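Local coordinates for protein putative P450-like enzyme (Streptomyces himastatinicus ATCC 53653, PDB 5Z9J) that belongs to the cytochrome P450 family, binds heme and probably acts as a monooxygenase in bacterial secondary metabolism, at residues Phe75-Pro80 / Ala231-Val236; Arg87-His92 / Val213-Asp218; Ala198-Arg203 / Asp207-Leu212. One frame throughout, in Å; residues are numbered along the deposited sequence.

Interaction 1: residues Phe75-Pro80 / Ala231-Val236. With HEM (protoporphyrin IX containing Fe), chain E.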
# COMPACT_ATOMS: atom_id res chain seq x y z
N PHE A 75 4.43 -1.53 -13.65
CA PHE A 75 3.13 -1.92 -14.17
C PHE A 75 1.96 -1.35 -13.38
O PHE A 75 0.82 -1.45 -13.82
CB PHE A 75 3.03 -3.44 -14.25
CG PHE A 75 3.27 -4.13 -12.97
CD1 PHE A 75 4.56 -4.51 -12.61
CD2 PHE A 75 2.22 -4.41 -12.11
CE1 PHE A 75 4.80 -5.17 -11.41
CE2 PHE A 75 2.44 -5.06 -10.90
CZ PHE A 75 3.75 -5.45 -10.54
N ALA A 76 2.23 -0.75 -12.23
CA ALA A 76 1.18 -0.05 -11.48
C ALA A 76 0.70 1.17 -12.26
O ALA A 76 -0.46 1.61 -12.11
CB ALA A 76 1.67 0.39 -10.07
N HIS A 77 1.58 1.72 -13.11
CA HIS A 77 1.15 2.85 -13.92
C HIS A 77 1.06 2.47 -15.38
O HIS A 77 1.11 3.31 -16.24
CB HIS A 77 2.10 4.03 -13.73
CG HIS A 77 2.01 4.63 -12.36
ND1 HIS A 77 2.97 4.45 -11.39
CD2 HIS A 77 1.02 5.35 -11.78
CE1 HIS A 77 2.59 5.07 -10.28
NE2 HIS A 77 1.41 5.62 -10.50
N THR A 78 0.88 1.20 -15.66
CA THR A 78 0.81 0.73 -17.02
C THR A 78 -0.59 0.21 -17.33
O THR A 78 -1.14 -0.55 -16.52
CB THR A 78 1.84 -0.40 -17.23
OG1 THR A 78 3.15 0.09 -16.88
CG2 THR A 78 1.84 -0.88 -18.65
N ASP A 79 -1.09 0.51 -18.52
CA ASP A 79 -2.44 0.08 -18.96
C ASP A 79 -2.37 -1.12 -19.91
O ASP A 79 -1.29 -1.49 -20.36
CB ASP A 79 -3.19 1.22 -19.69
CG ASP A 79 -3.37 2.43 -18.84
OD1 ASP A 79 -3.52 2.32 -17.61
OD2 ASP A 79 -3.30 3.52 -19.42
N PRO A 80 -3.53 -1.73 -20.22
CA PRO A 80 -3.47 -2.69 -21.33
C PRO A 80 -3.04 -2.00 -22.63
O PRO A 80 -3.22 -0.81 -22.75
CB PRO A 80 -4.92 -3.21 -21.45
CG PRO A 80 -5.76 -2.23 -20.66
CD PRO A 80 -4.87 -1.67 -19.60
N ALA A 231 11.12 -4.06 -8.77
CA ALA A 231 11.50 -4.16 -7.37
C ALA A 231 11.07 -2.91 -6.56
O ALA A 231 10.56 -3.05 -5.46
CB ALA A 231 12.95 -4.39 -7.22
N ASN A 232 11.22 -1.72 -7.13
CA ASN A 232 10.89 -0.53 -6.38
C ASN A 232 9.40 -0.60 -6.08
O ASN A 232 8.98 -0.23 -5.02
CB ASN A 232 11.03 0.75 -7.19
CG ASN A 232 11.00 2.03 -6.32
OD1 ASN A 232 10.55 2.03 -5.16
ND2 ASN A 232 11.05 3.16 -7.06
N ARG A 233 8.61 -1.06 -7.06
CA ARG A 233 7.15 -1.09 -6.91
C ARG A 233 6.75 -2.10 -5.82
O ARG A 233 5.85 -1.82 -5.04
CB ARG A 233 6.43 -1.41 -8.24
CG ARG A 233 4.86 -1.45 -8.12
CD ARG A 233 4.33 -0.17 -7.45
NE ARG A 233 4.61 1.04 -8.22
CZ ARG A 233 4.57 2.29 -7.75
NH1 ARG A 233 4.30 2.55 -6.48
NH2 ARG A 233 4.80 3.31 -8.56
N LEU A 234 7.44 -3.24 -5.73
CA LEU A 234 7.16 -4.19 -4.68
C LEU A 234 7.47 -3.58 -3.30
O LEU A 234 6.62 -3.60 -2.40
CB LEU A 234 7.94 -5.50 -4.90
CG LEU A 234 7.37 -6.17 -6.15
CD1 LEU A 234 8.14 -7.35 -6.58
CD2 LEU A 234 5.87 -6.55 -5.90
N LEU A 235 8.64 -2.97 -3.17
CA LEU A 235 9.03 -2.30 -1.91
C LEU A 235 8.03 -1.25 -1.51
O LEU A 235 7.52 -1.27 -0.37
CB LEU A 235 10.36 -1.63 -2.05
CG LEU A 235 11.47 -2.69 -2.11
CD1 LEU A 235 12.73 -1.96 -2.48
CD2 LEU A 235 11.61 -3.38 -0.74
N VAL A 236 7.77 -0.32 -2.43
CA VAL A 236 6.94 0.83 -2.05
C VAL A 236 5.56 0.37 -1.77
O VAL A 236 4.93 0.89 -0.84
CB VAL A 236 6.90 1.93 -3.12
CG1 VAL A 236 5.72 2.93 -2.91
CG2 VAL A 236 8.20 2.65 -3.17
CHA HEM E . -1.75 -3.01 -5.93
CHB HEM E . -3.18 -2.01 -1.47
CHC HEM E . 0.33 -4.89 0.19
CHD HEM E . 2.32 -5.09 -4.15
C1A HEM E . -2.51 -2.48 -4.91
C2A HEM E . -3.69 -1.62 -5.01
C3A HEM E . -4.10 -1.36 -3.76
C4A HEM E . -3.17 -2.03 -2.84
CMA HEM E . -5.31 -0.50 -3.37
CAA HEM E . -4.37 -1.13 -6.30
CBA HEM E . -3.61 0.06 -6.91
CGA HEM E . -4.41 0.75 -8.02
O1A HEM E . -4.01 1.83 -8.51
O2A HEM E . -5.46 0.24 -8.46
C1B HEM E . -2.39 -2.76 -0.64
C2B HEM E . -2.62 -2.93 0.77
C3B HEM E . -1.65 -3.72 1.23
C4B HEM E . -0.77 -4.06 0.12
CMB HEM E . -3.80 -2.27 1.51
CAB HEM E . -1.38 -4.24 2.65
CBB HEM E . -2.18 -3.99 3.69
C1C HEM E . 1.19 -5.24 -0.84
C2C HEM E . 2.38 -6.11 -0.74
C3C HEM E . 2.91 -6.16 -1.96
C4C HEM E . 2.11 -5.32 -2.81
CMC HEM E . 2.82 -6.83 0.55
CAC HEM E . 4.16 -6.87 -2.53
CBC HEM E . 4.95 -7.67 -1.82
C1D HEM E . 1.43 -4.52 -5.00
C2D HEM E . 1.68 -4.34 -6.40
C3D HEM E . 0.40 -3.71 -6.95
C4D HEM E . -0.49 -3.56 -5.84
CMD HEM E . 2.95 -4.69 -7.21
CAD HEM E . 0.18 -3.26 -8.40
CBD HEM E . -0.48 -4.36 -9.21
CGD HEM E . -0.87 -3.79 -10.56
O1D HEM E . -0.86 -2.55 -10.74
O2D HEM E . -1.21 -4.59 -11.47
NA HEM E . -2.25 -2.68 -3.59
NB HEM E . -1.24 -3.45 -1.01
NC HEM E . 1.11 -4.79 -2.10
ND HEM E . 0.13 -4.08 -4.69
FE HEM E . -0.61 -3.88 -2.90
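Arg233 carries this contact, reaching out from helix 224-238, which corresponds to the first half of the long central helix passing over the heme in the cytochrome P450 fold, toward Ala76 and His77 in the loop that leads into helix 82-93, the counterpart of helix C. Its CG lies anti to the backbone N (chi1 180°), and two further bends at chi2 and chi3 curl the chain round the methyl of Ala76, so that NE comes within 3.5 Å of Ala76 CB, the methyl meeting the guanidinium neither flat-on nor in plane. Beyond the methyl, NH2 arrives at the edge of the His77 imidazole, close to the ring plane and 3.3 Å from CE1. The two flat groups are steeply turned, 71° apart, so they do not stack, and no hydrogen bond joins the two segments directly. What binds them is Asp74, just before the loop segment: its OD2 makes a salt bridge with Arg233 NH2 and a hydrogen bond with His77 ND1, so that one carboxylate oxygen serves both the guanidinium and the imidazole. Asn237, a heme-binding residue one turn farther along the helix, accepts from Arg233 NH1 and fixes the other end of the guanidinium.

On the heme side of the contact, both segments line the pocket. Phe75 has its ring swung between its own N and carbonyl carbon (chi1 56°), which brings the ring edge to a propionate: O2D lies in the ring plane, and Phe75 CE2 is 3.4 Å from heme CBD. On the helix, Leu234 sets CD2 3.7 Å from the heme methyl CMD. The same methyl meets Phe75 CZ at 3.5 Å and Arg233 CG at 3.9 Å, so CMD touches side chains of both segments.

Interaction 2: residues Arg87-His92 / Val213-Asp218. With HEM (protoporphyrin IX containing Fe), chain E.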
# COMPACT_ATOMS: atom_id res chain seq x y z
N ARG A 87 2.65 -7.62 -15.31
CA ARG A 87 2.04 -8.16 -14.11
C ARG A 87 2.16 -9.68 -14.10
O ARG A 87 2.36 -10.30 -13.04
CB ARG A 87 0.56 -7.77 -13.99
CG ARG A 87 0.05 -8.18 -12.61
CD ARG A 87 -1.43 -8.13 -12.41
NE ARG A 87 -1.77 -8.82 -11.16
CZ ARG A 87 -2.21 -8.24 -10.04
NH1 ARG A 87 -2.42 -6.92 -9.99
NH2 ARG A 87 -2.49 -9.00 -8.99
N GLY A 88 2.00 -10.29 -15.27
CA GLY A 88 2.15 -11.73 -15.41
C GLY A 88 3.51 -12.29 -15.02
O GLY A 88 3.58 -13.32 -14.32
N LEU A 89 4.60 -11.62 -15.42
CA LEU A 89 5.95 -12.15 -15.10
C LEU A 89 6.17 -12.19 -13.61
O LEU A 89 6.73 -13.16 -13.09
CB LEU A 89 7.10 -11.32 -15.67
CG LEU A 89 7.47 -11.00 -17.11
CD1 LEU A 89 6.33 -10.37 -17.75
CD2 LEU A 89 8.68 -10.08 -17.20
N VAL A 90 5.73 -11.13 -12.94
CA VAL A 90 5.96 -10.94 -11.52
C VAL A 90 5.11 -11.90 -10.73
O VAL A 90 5.59 -12.49 -9.75
CB VAL A 90 5.66 -9.48 -11.09
CG1 VAL A 90 5.88 -9.28 -9.59
CG2 VAL A 90 6.49 -8.49 -11.92
N ASP A 91 3.85 -12.05 -11.16
CA ASP A 91 2.94 -13.04 -10.57
C ASP A 91 3.59 -14.40 -10.66
O ASP A 91 3.78 -15.09 -9.66
CB ASP A 91 1.59 -13.12 -11.31
CG ASP A 91 0.63 -11.97 -10.98
OD1 ASP A 91 0.75 -11.35 -9.91
OD2 ASP A 91 -0.30 -11.72 -11.79
N HIS A 92 3.98 -14.75 -11.87
CA HIS A 92 4.65 -16.01 -12.14
C HIS A 92 5.92 -16.14 -11.31
O HIS A 92 6.25 -17.24 -10.83
CB HIS A 92 5.01 -16.14 -13.61
CG HIS A 92 5.52 -17.49 -13.97
ND1 HIS A 92 6.86 -17.82 -13.94
CD2 HIS A 92 4.88 -18.59 -14.42
CE1 HIS A 92 7.02 -19.08 -14.32
NE2 HIS A 92 5.83 -19.57 -14.63
N VAL A 213 15.78 -12.11 -13.72
CA VAL A 213 16.86 -12.04 -14.70
C VAL A 213 16.63 -13.00 -15.86
O VAL A 213 17.16 -12.79 -16.95
CB VAL A 213 18.24 -12.28 -14.07
CG1 VAL A 213 18.52 -11.20 -13.04
CG2 VAL A 213 18.32 -13.68 -13.46
N HIS A 214 15.91 -14.09 -15.61
CA HIS A 214 15.60 -15.03 -16.69
C HIS A 214 14.31 -14.67 -17.45
O HIS A 214 14.15 -15.06 -18.60
CB HIS A 214 15.51 -16.46 -16.17
CG HIS A 214 16.79 -16.98 -15.59
ND1 HIS A 214 17.02 -17.06 -14.23
CD2 HIS A 214 17.94 -17.40 -16.18
CE1 HIS A 214 18.23 -17.54 -14.01
NE2 HIS A 214 18.81 -17.75 -15.18
N ALA A 215 13.42 -13.92 -16.82
CA ALA A 215 12.10 -13.64 -17.40
C ALA A 215 12.24 -12.79 -18.67
O ALA A 215 13.26 -12.13 -18.86
CB ALA A 215 11.21 -12.95 -16.39
N GLU A 216 11.23 -12.85 -19.54
CA GLU A 216 11.26 -12.19 -20.85
C GLU A 216 9.94 -11.51 -21.27
O GLU A 216 8.87 -12.05 -21.04
CB GLU A 216 11.68 -13.20 -21.94
CG GLU A 216 13.13 -13.68 -21.86
CD GLU A 216 13.46 -14.70 -22.94
OE1 GLU A 216 12.53 -15.18 -23.63
OE2 GLU A 216 14.66 -15.03 -23.11
N VAL A 217 10.04 -10.33 -21.88
CA VAL A 217 8.88 -9.66 -22.50
C VAL A 217 9.16 -9.39 -23.98
O VAL A 217 10.20 -8.84 -24.34
CB VAL A 217 8.51 -8.32 -21.81
CG1 VAL A 217 7.79 -8.57 -20.50
CG2 VAL A 217 9.76 -7.44 -21.60
N ASP A 218 8.21 -9.78 -24.83
CA ASP A 218 8.38 -9.78 -26.28
C ASP A 218 9.63 -10.57 -26.65
O ASP A 218 10.37 -10.19 -27.54
CB ASP A 218 8.47 -8.36 -26.85
CG ASP A 218 7.23 -7.52 -26.59
OD1 ASP A 218 6.12 -8.00 -26.92
OD2 ASP A 218 7.36 -6.39 -26.07
CHA HEM E . -1.75 -3.01 -5.93
CHB HEM E . -3.18 -2.01 -1.47
CHC HEM E . 0.33 -4.89 0.19
CHD HEM E . 2.32 -5.09 -4.15
C1A HEM E . -2.51 -2.48 -4.91
C2A HEM E . -3.69 -1.62 -5.01
C3A HEM E . -4.10 -1.36 -3.76
C4A HEM E . -3.17 -2.03 -2.84
CMA HEM E . -5.31 -0.50 -3.37
CAA HEM E . -4.37 -1.13 -6.30
CBA HEM E . -3.61 0.06 -6.91
CGA HEM E . -4.41 0.75 -8.02
O1A HEM E . -4.01 1.83 -8.51
O2A HEM E . -5.46 0.24 -8.46
C1B HEM E . -2.39 -2.76 -0.64
C2B HEM E . -2.62 -2.93 0.77
C3B HEM E . -1.65 -3.72 1.23
C4B HEM E . -0.77 -4.06 0.12
CMB HEM E . -3.80 -2.27 1.51
CAB HEM E . -1.38 -4.24 2.65
CBB HEM E . -2.18 -3.99 3.69
C1C HEM E . 1.19 -5.24 -0.84
C2C HEM E . 2.38 -6.11 -0.74
C3C HEM E . 2.91 -6.16 -1.96
C4C HEM E . 2.11 -5.32 -2.81
CMC HEM E . 2.82 -6.83 0.55
CAC HEM E . 4.16 -6.87 -2.53
CBC HEM E . 4.95 -7.67 -1.82
C1D HEM E . 1.43 -4.52 -5.00
C2D HEM E . 1.68 -4.34 -6.40
C3D HEM E . 0.40 -3.71 -6.95
C4D HEM E . -0.49 -3.56 -5.84
CMD HEM E . 2.95 -4.69 -7.21
CAD HEM E . 0.18 -3.26 -8.40
CBD HEM E . -0.48 -4.36 -9.21
CGD HEM E . -0.87 -3.79 -10.56
O1D HEM E . -0.86 -2.55 -10.74
O2D HEM E . -1.21 -4.59 -11.47
NA HEM E . -2.25 -2.68 -3.59
NB HEM E . -1.24 -3.45 -1.01
NC HEM E . 1.11 -4.79 -2.10
ND HEM E . 0.13 -4.08 -4.69
FE HEM E . -0.61 -3.88 -2.90
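Leu89 packs against Val217 and Ala215 from a helix turn that does double duty, since Arg87, two residues earlier, reaches a heme propionate. The helix, 82-93, matches helix C of the P450 fold, while Val217 sits in the short hairpin 216-217/220-221 that follows helix 208-214. Both leucine methyls converge on one valine methyl, CG1, with CD1 at 3.6 Å and CD2 at 3.7 Å from it. The two side chains cross at about a right angle, and Leu89 CD2 turns as well to Ala215, whose CB lies 3.9 Å away. The side chains meet by apolar contact, and no hydrogen bond crosses between the segments; Leu222 of the hairpin region also packs on Leu89.

Arg87 extends from CG to NE with CG anti to its own N (chi1 -171°), carrying the guanidinium to the propionate. Asp91, one turn along the helix, pairs with it in a salt bridge whose hydrogen bond is weak, Arg87 NE to Asp91 OD2 at 3.3 Å with an N-H...O angle of 146°. A leucine here, with no N-H to give, is likely to leave the propionate held less firmly on this side and the Asp91 carboxylate without its charge partner. NH1 donates both to the carbonyl of Phe346 and, at 3.0 Å, to heme O2D, which lies at the guanidinium edge near its plane.

Interaction 3: residues Ala198-Arg203 / Asp207-Leu212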
# COMPACT_ATOMS: atom_id res chain seq x y z
N ALA A 198 23.54 -8.64 -11.73
CA ALA A 198 24.83 -9.24 -12.05
C ALA A 198 25.12 -10.34 -11.05
O ALA A 198 25.24 -11.50 -11.42
CB ALA A 198 25.94 -8.20 -12.04
N GLU A 199 25.07 -10.00 -9.76
CA GLU A 199 25.37 -10.98 -8.72
C GLU A 199 24.46 -12.20 -8.80
O GLU A 199 24.92 -13.33 -8.61
CB GLU A 199 25.25 -10.33 -7.33
CG GLU A 199 25.20 -11.31 -6.18
CD GLU A 199 26.49 -12.10 -6.04
OE1 GLU A 199 27.53 -11.64 -6.56
OE2 GLU A 199 26.46 -13.18 -5.41
N SER A 200 23.19 -11.99 -9.13
CA SER A 200 22.27 -13.11 -9.25
C SER A 200 22.60 -13.99 -10.45
O SER A 200 22.36 -15.19 -10.42
CB SER A 200 20.84 -12.64 -9.35
OG SER A 200 20.00 -13.74 -9.59
N ARG A 201 23.13 -13.40 -11.50
CA ARG A 201 23.50 -14.15 -12.68
C ARG A 201 24.79 -14.93 -12.37
O ARG A 201 25.05 -16.00 -12.94
CB ARG A 201 23.67 -13.22 -13.90
N LYS A 202 25.60 -14.37 -11.47
CA LYS A 202 26.88 -14.96 -11.05
C LYS A 202 26.65 -16.05 -10.00
O LYS A 202 27.42 -17.00 -9.90
CB LYS A 202 27.79 -13.84 -10.50
CG LYS A 202 29.31 -14.07 -10.61
CD LYS A 202 30.13 -12.79 -10.27
CE LYS A 202 29.48 -11.88 -9.20
NZ LYS A 202 30.32 -10.67 -8.88
N ARG A 203 25.57 -15.91 -9.23
CA ARG A 203 25.22 -16.84 -8.16
C ARG A 203 23.71 -16.80 -7.91
O ARG A 203 23.25 -16.09 -7.02
CB ARG A 203 25.95 -16.55 -6.85
CG ARG A 203 27.46 -16.77 -6.89
CD ARG A 203 28.05 -16.63 -5.49
NE ARG A 203 28.15 -15.23 -5.09
CZ ARG A 203 29.13 -14.39 -5.44
NH1 ARG A 203 30.15 -14.80 -6.18
NH2 ARG A 203 29.10 -13.14 -5.00
N ASP A 207 15.33 -16.59 -4.78
CA ASP A 207 14.71 -15.29 -4.61
C ASP A 207 14.06 -14.79 -5.89
O ASP A 207 14.19 -15.39 -6.95
CB ASP A 207 15.74 -14.30 -4.13
CG ASP A 207 16.95 -14.26 -5.05
OD1 ASP A 207 16.78 -14.29 -6.28
OD2 ASP A 207 18.09 -14.22 -4.55
N LEU A 208 13.38 -13.67 -5.77
CA LEU A 208 12.61 -13.09 -6.86
C LEU A 208 13.48 -12.51 -7.99
O LEU A 208 13.10 -12.56 -9.16
CB LEU A 208 11.67 -12.04 -6.29
CG LEU A 208 10.47 -11.82 -7.20
CD1 LEU A 208 9.55 -12.99 -7.00
CD2 LEU A 208 9.79 -10.53 -6.82
N ILE A 209 14.61 -11.91 -7.62
CA ILE A 209 15.56 -11.34 -8.58
C ILE A 209 16.09 -12.42 -9.52
O ILE A 209 16.25 -12.20 -10.73
CB ILE A 209 16.76 -10.66 -7.88
CG1 ILE A 209 16.27 -9.42 -7.15
CG2 ILE A 209 17.86 -10.29 -8.88
CD1 ILE A 209 15.68 -8.38 -8.08
N SER A 210 16.40 -13.58 -8.94
CA SER A 210 16.88 -14.71 -9.72
C SER A 210 15.86 -15.10 -10.76
O SER A 210 16.21 -15.50 -11.86
CB SER A 210 17.17 -15.90 -8.82
OG SER A 210 17.00 -17.09 -9.55
N GLN A 211 14.59 -14.97 -10.39
CA GLN A 211 13.51 -15.30 -11.30
C GLN A 211 13.38 -14.22 -12.38
O GLN A 211 13.15 -14.53 -13.55
CB GLN A 211 12.20 -15.41 -10.53
CG GLN A 211 12.06 -16.61 -9.60
CD GLN A 211 11.98 -17.93 -10.33
OE1 GLN A 211 10.95 -18.24 -10.94
NE2 GLN A 211 13.05 -18.70 -10.29
N LEU A 212 13.59 -12.96 -11.99
CA LEU A 212 13.47 -11.84 -12.92
C LEU A 212 14.54 -11.75 -14.04
O LEU A 212 14.24 -11.34 -15.16
CB LEU A 212 13.44 -10.52 -12.14
CG LEU A 212 12.18 -10.23 -11.33
CD1 LEU A 212 12.26 -8.90 -10.57
CD2 LEU A 212 10.93 -10.32 -12.19
O HOH W 1 19.48 -14.53 -7.06
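A tight helix-loop-helix turn, corresponding to the passage from helix G to helix H in the cytochrome P450 fold, folds Ser200 at the end of helix 172-202 against Ile209 and Ser210 at the start of helix 208-214. The backbones come close, with the CA atoms of Ser200 and Ser210 only 5.6 Å apart, as the small side chains allow. Ser200 OG, anti to the backbone N (chi1 174°), is directed at the second helix and lies 3.3 Å from Ser210 CA, while Ser200 CB rests against the branch methyl CG2 of Ile209 at 3.8 Å. All three residues are buried, and no direct hydrogen bond crosses between the segments. On the outer side of the first helix, Glu199 OE2 meets Arg203 NH2, of the first residue to leave helical geometry, in a salt bridge of 2.7 Å. Lys202 NZ adds a long one to Glu199 OE1, at 3.8 Å.

A water supplies the polar link between the helices. It lies 2.7 Å from Ser200 OG, to which it is hydrogen-bonded, and it donates to Asp207 OD1. Two donors thus grip one carboxylate oxygen, tying the buried serine hydroxyl to the cap, for Asp207 is the N-cap of helix 208-214: its OD1 also accepts from Ser210 N at 2.8 Å (154°), the N-H coming in almost in line with the C-O bond of Asp207.

The three contacts follow one another outward, the first two at the heme and the third away from it. Centres of interactions 1 and 2 are about 13 Å apart, as are those of 2 and 3, whereas 1 and 3 lie about 20 Å apart. In sequence interaction 1 spans the widest interval, enclosing interaction 2, which in turn encloses interaction 3. The first two share the heme and meet where Phe75 CE1 packs on Val90 CG2 at 3.8 Å; the last two share helix 208-214. Interactions 1 and 3 also touch, Leu234 CD1 lying 3.6 Å from Leu208 CD2. Helices 82-93, 208-214 and 224-238 thus connect the cofactor surroundings with the turn after helix 172-202.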